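Local coordinates for protein titin (Homo sapiens, PDB 5JDD) that forms a giant elastic filament of the muscle sarcomere, to whose I-band spring these immunoglobulin-like domains probably contribute, at residues A22-V27 with R55-L60; T176-T181 with T200-G205. All blocks are in the same frame, centred on the assembly; numbering follows the deposited sequence.

Interaction 1 (A22-V27 with R55-L60); sequences AFEVSV and RKVHKL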
# COMPACT_ATOMS: atom_id res chain seq x y z
N ALA A 22 -18.65 28.42 1.54
CA ALA A 22 -19.26 29.75 1.50
C ALA A 22 -19.00 30.55 2.76
O ALA A 22 -18.82 29.99 3.84
CB ALA A 22 -20.77 29.64 1.26
N PHE A 23 -18.98 31.87 2.60
CA PHE A 23 -19.01 32.79 3.72
C PHE A 23 -20.32 33.55 3.64
O PHE A 23 -20.83 33.78 2.53
CB PHE A 23 -17.84 33.78 3.64
CG PHE A 23 -16.49 33.16 3.86
CD1 PHE A 23 -16.05 32.86 5.14
CD2 PHE A 23 -15.65 32.88 2.78
CE1 PHE A 23 -14.81 32.28 5.35
CE2 PHE A 23 -14.40 32.31 2.99
CZ PHE A 23 -13.98 32.01 4.28
N GLU A 24 -20.86 33.96 4.78
CA GLU A 24 -22.17 34.60 4.81
C GLU A 24 -22.19 35.76 5.78
O GLU A 24 -21.72 35.63 6.91
CB GLU A 24 -23.22 33.58 5.23
CG GLU A 24 -24.65 34.04 5.10
CD GLU A 24 -25.60 32.87 5.04
OE1 GLU A 24 -25.69 32.21 3.98
OE2 GLU A 24 -26.26 32.59 6.06
N VAL A 25 -22.72 36.90 5.34
CA VAL A 25 -22.98 38.01 6.26
C VAL A 25 -24.45 38.40 6.15
O VAL A 25 -25.01 38.40 5.05
CB VAL A 25 -22.04 39.22 5.98
CG1 VAL A 25 -22.20 39.73 4.55
CG2 VAL A 25 -22.26 40.35 6.98
N SER A 26 -25.10 38.66 7.28
CA SER A 26 -26.47 39.13 7.24
C SER A 26 -26.58 40.50 7.88
O SER A 26 -25.85 40.83 8.83
CB SER A 26 -27.44 38.14 7.90
OG SER A 26 -27.55 38.37 9.29
N VAL A 27 -27.49 41.30 7.35
CA VAL A 27 -27.63 42.68 7.80
C VAL A 27 -29.07 42.98 8.21
O VAL A 27 -29.95 42.12 8.10
CB VAL A 27 -27.14 43.68 6.71
CG1 VAL A 27 -25.66 43.49 6.47
CG2 VAL A 27 -27.90 43.49 5.39
N ARG A 55 -32.23 39.39 -0.14
CA ARG A 55 -32.76 40.26 0.91
C ARG A 55 -31.66 40.66 1.90
O ARG A 55 -30.73 41.37 1.51
CB ARG A 55 -33.98 39.64 1.59
CG ARG A 55 -35.25 39.77 0.73
CD ARG A 55 -36.41 38.95 1.26
NE ARG A 55 -36.11 37.52 1.24
CZ ARG A 55 -36.85 36.58 1.82
NH1 ARG A 55 -37.96 36.91 2.47
NH2 ARG A 55 -36.48 35.31 1.75
N LYS A 56 -31.73 40.18 3.14
CA LYS A 56 -30.77 40.60 4.16
C LYS A 56 -29.49 39.76 4.19
O LYS A 56 -28.59 40.05 4.98
CB LYS A 56 -31.41 40.57 5.55
CG LYS A 56 -32.55 41.56 5.70
CD LYS A 56 -33.19 41.46 7.08
CE LYS A 56 -34.37 42.40 7.19
NZ LYS A 56 -35.00 42.30 8.53
N VAL A 57 -29.41 38.73 3.35
CA VAL A 57 -28.33 37.75 3.45
C VAL A 57 -27.42 37.79 2.24
O VAL A 57 -27.88 37.75 1.09
CB VAL A 57 -28.90 36.32 3.59
CG1 VAL A 57 -27.77 35.31 3.74
CG2 VAL A 57 -29.83 36.24 4.79
N HIS A 58 -26.12 37.88 2.49
CA HIS A 58 -25.13 38.01 1.43
C HIS A 58 -24.10 36.91 1.55
O HIS A 58 -23.46 36.74 2.60
CB HIS A 58 -24.48 39.39 1.51
CG HIS A 58 -25.47 40.50 1.49
ND1 HIS A 58 -26.00 41.00 0.32
CD2 HIS A 58 -26.07 41.17 2.50
CE1 HIS A 58 -26.87 41.95 0.61
NE2 HIS A 58 -26.93 42.07 1.92
N LYS A 59 -23.97 36.14 0.48
CA LYS A 59 -23.04 35.01 0.46
C LYS A 59 -21.96 35.16 -0.60
O LYS A 59 -22.21 35.68 -1.69
CB LYS A 59 -23.80 33.70 0.24
CG LYS A 59 -24.93 33.49 1.23
CD LYS A 59 -25.89 32.40 0.77
CE LYS A 59 -25.18 31.07 0.66
NZ LYS A 59 -26.15 29.95 0.50
N LEU A 60 -20.76 34.72 -0.25
CA LEU A 60 -19.67 34.51 -1.19
C LEU A 60 -19.41 33.02 -1.23
O LEU A 60 -19.07 32.41 -0.22
CB LEU A 60 -18.41 35.23 -0.72
CG LEU A 60 -17.11 34.85 -1.44
CD1 LEU A 60 -17.19 35.20 -2.91
CD2 LEU A 60 -15.93 35.55 -0.78
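F23 and L60 form one end of an antiparallel ladder that runs on through V25 and H58. Each of these two pairs exchanges two backbone hydrogen bonds. V25 N to H58 O and H58 N to V25 O are both 2.8 Å. V27 N adds a bond to K56 O, 2.9 Å, where the second strand is just starting. Between these rungs, CA-H groups also lean on carbonyls, as in E24 CA to H58 O.

The side chains of E24, S26, V57 and K59 lie on one face of the sheet. E24 has CG anti to its backbone N (chi1 -171°) and reaches over the neighbouring strand. Its CD rests on V57 CG1 at 3.5 Å. Its OE1 lies beside the aliphatic part of K59, 3.1 Å from CG. The E24 and K59 side chains lie side by side and point the same way. E24 OE1 and K59 NZ are 4.2 Å apart, too far for a salt bridge, though the opposite charges may still attract weakly.

The other face carries F23, V25, H58 and L60. V25 CG1 packs against H58 CB at 3.8 Å. V27 CG2 meets the edge of the H58 ring in its plane, 3.9 Å from H58 NE2. H58 ND1 is hydrogen-bonded to S53 OG on the next strand, which helps fix the ring rotation.

Farther out, W36 from the opposing sheet touches F23, V25 and L60. Y73 meets the F23 ring with its plane turned by about 30°. Strand 6-8 borders strand 21-27, and strand 49-54 borders strand 57-62. This is the central B-E strand pair of an immunoglobulin I-set sandwich, with the face of F23, V25, H58 and L60 turned to the core between the sheets.

Interaction 2 (T176-T181 with T200-G205); sequences TPIMIT and TVNYEG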
# COMPACT_ATOMS: atom_id res chain seq x y z
N THR A 176 15.52 -11.20 -1.61
CA THR A 176 16.82 -11.82 -1.38
C THR A 176 16.82 -13.31 -1.67
O THR A 176 15.79 -13.99 -1.53
CB THR A 176 17.30 -11.54 0.06
OG1 THR A 176 16.29 -11.97 0.98
CG2 THR A 176 17.57 -10.06 0.26
N PRO A 177 17.97 -13.85 -2.08
CA PRO A 177 18.01 -15.24 -2.55
C PRO A 177 18.03 -16.27 -1.42
O PRO A 177 18.75 -16.08 -0.43
CB PRO A 177 19.32 -15.30 -3.34
CG PRO A 177 20.18 -14.26 -2.69
CD PRO A 177 19.23 -13.14 -2.33
N ILE A 178 17.25 -17.33 -1.56
CA ILE A 178 17.39 -18.45 -0.64
C ILE A 178 18.75 -19.10 -0.85
O ILE A 178 19.22 -19.26 -1.98
CB ILE A 178 16.26 -19.48 -0.84
CG1 ILE A 178 14.93 -18.84 -0.42
CG2 ILE A 178 16.54 -20.77 -0.02
CD1 ILE A 178 13.73 -19.56 -0.95
N MET A 179 19.40 -19.45 0.26
CA MET A 179 20.65 -20.18 0.18
C MET A 179 20.55 -21.48 0.93
O MET A 179 19.89 -21.58 1.97
CB MET A 179 21.80 -19.32 0.70
CG MET A 179 21.95 -18.04 -0.08
SD MET A 179 23.45 -17.15 0.38
CE MET A 179 23.33 -15.73 -0.70
N ILE A 180 21.21 -22.50 0.39
CA ILE A 180 21.22 -23.80 1.02
C ILE A 180 22.51 -23.91 1.84
O ILE A 180 23.63 -23.79 1.31
CB ILE A 180 21.07 -24.91 -0.02
CG1 ILE A 180 19.64 -24.87 -0.60
CG2 ILE A 180 21.34 -26.27 0.61
CD1 ILE A 180 19.46 -25.68 -1.87
N THR A 181 22.34 -24.06 3.14
CA THR A 181 23.47 -24.05 4.05
C THR A 181 23.97 -25.46 4.38
O THR A 181 25.12 -25.63 4.78
CB THR A 181 23.16 -23.26 5.33
OG1 THR A 181 22.12 -23.91 6.07
CG2 THR A 181 22.69 -21.85 4.97
N THR A 200 19.25 -27.95 4.72
CA THR A 200 19.03 -26.81 5.60
C THR A 200 19.16 -25.55 4.76
O THR A 200 20.04 -25.47 3.90
CB THR A 200 20.03 -26.78 6.77
OG1 THR A 200 19.94 -28.03 7.48
CG2 THR A 200 19.70 -25.64 7.73
N VAL A 201 18.25 -24.60 4.98
CA VAL A 201 18.26 -23.33 4.26
C VAL A 201 18.51 -22.17 5.22
O VAL A 201 18.54 -22.36 6.43
CB VAL A 201 16.95 -23.09 3.48
CG1 VAL A 201 16.77 -24.15 2.39
CG2 VAL A 201 15.75 -23.10 4.43
N ASN A 202 18.68 -20.97 4.68
CA ASN A 202 19.00 -19.81 5.52
C ASN A 202 17.80 -19.03 6.08
O ASN A 202 17.97 -18.21 6.98
CB ASN A 202 19.97 -18.86 4.81
CG ASN A 202 19.43 -18.30 3.50
OD1 ASN A 202 18.50 -18.85 2.89
ND2 ASN A 202 20.03 -17.21 3.03
N TYR A 203 16.60 -19.27 5.55
CA TYR A 203 15.42 -18.52 5.96
C TYR A 203 14.26 -19.42 6.33
O TYR A 203 14.01 -20.43 5.66
CB TYR A 203 14.95 -17.57 4.85
CG TYR A 203 15.93 -16.52 4.40
CD1 TYR A 203 16.40 -15.55 5.29
CD2 TYR A 203 16.35 -16.45 3.08
CE1 TYR A 203 17.28 -14.55 4.87
CE2 TYR A 203 17.23 -15.46 2.65
CZ TYR A 203 17.69 -14.52 3.55
OH TYR A 203 18.57 -13.53 3.13
N GLU A 204 13.53 -19.03 7.37
CA GLU A 204 12.33 -19.74 7.76
C GLU A 204 11.17 -19.30 6.87
O GLU A 204 11.15 -18.15 6.41
CB GLU A 204 12.02 -19.43 9.22
CG GLU A 204 10.91 -20.26 9.81
CD GLU A 204 10.97 -20.31 11.33
OE1 GLU A 204 10.77 -19.25 11.96
OE2 GLU A 204 11.21 -21.40 11.87
N GLY A 205 10.23 -20.21 6.63
CA GLY A 205 8.96 -19.84 6.02
C GLY A 205 8.99 -19.79 4.50
O GLY A 205 8.10 -19.23 3.87
O HOH W 1 17.14 -11.31 3.52
O HOH W 2 19.97 -14.22 1.03
O HOH W 3 20.74 -22.31 8.03
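M179 and N202 pair through a side-chain carbonyl and a backbone amide. M179 N donates to N202 OD1 at 2.8 Å, almost straight at 173°. The amide approaches from above the plane of the side-chain carbonyl. N202 CG sits between its own backbone N and carbonyl carbon (chi1 61°), which turns OD1 toward M179 in 176-181. The return bond, N202 N to M179 O, is weak.

T181 N donates to T200 O at 2.8 Å, continuing the pairing beside the I180-V201 bridge. T200 OG1 is instead engaged with T231 OG1.

Three waters serve other polar atoms. One links T181 OG1 to V201 O, to which it donates. Another links T176 OG1 to the hydroxyl of Y203, 2.7 Å from its OH. A third donates to P177 O and also bonds Y203 OH at 2.6 Å.

Apolar contacts add to these links: I178 CG2 and I180 CG1 each meet V201 CG1 at 4.2 Å. I178 N is held by E104 OE1 of the preceding domain, and Y203 touches P103 there. Direct amide bonds thus pair the segments around M179, N202, T181 and T200, while bridging water links the Y203 hydroxyl to 176-181 near the junction, alongside direct bonds such as I178 N to E104.

Overall arrangement
The two contacts belong to the first and third I-set domains of this three-domain tandem, with centres about 71 Å apart and no touch between them. Interaction 1 joins two central strands of a sheet and is partly buried, with one face in a hydrophobic core. Interaction 2 lies at the surface, where the edge strand 180-182 meets the end of strand 195-201 beside the linker from the second domain. Strands 21-27 and 195-201 hold the same place in their respective sheets. Regular backbone ladders dominate interaction 1. In interaction 2 a single bridge gives way to a side-chain amide, hydroxyls and ordered water.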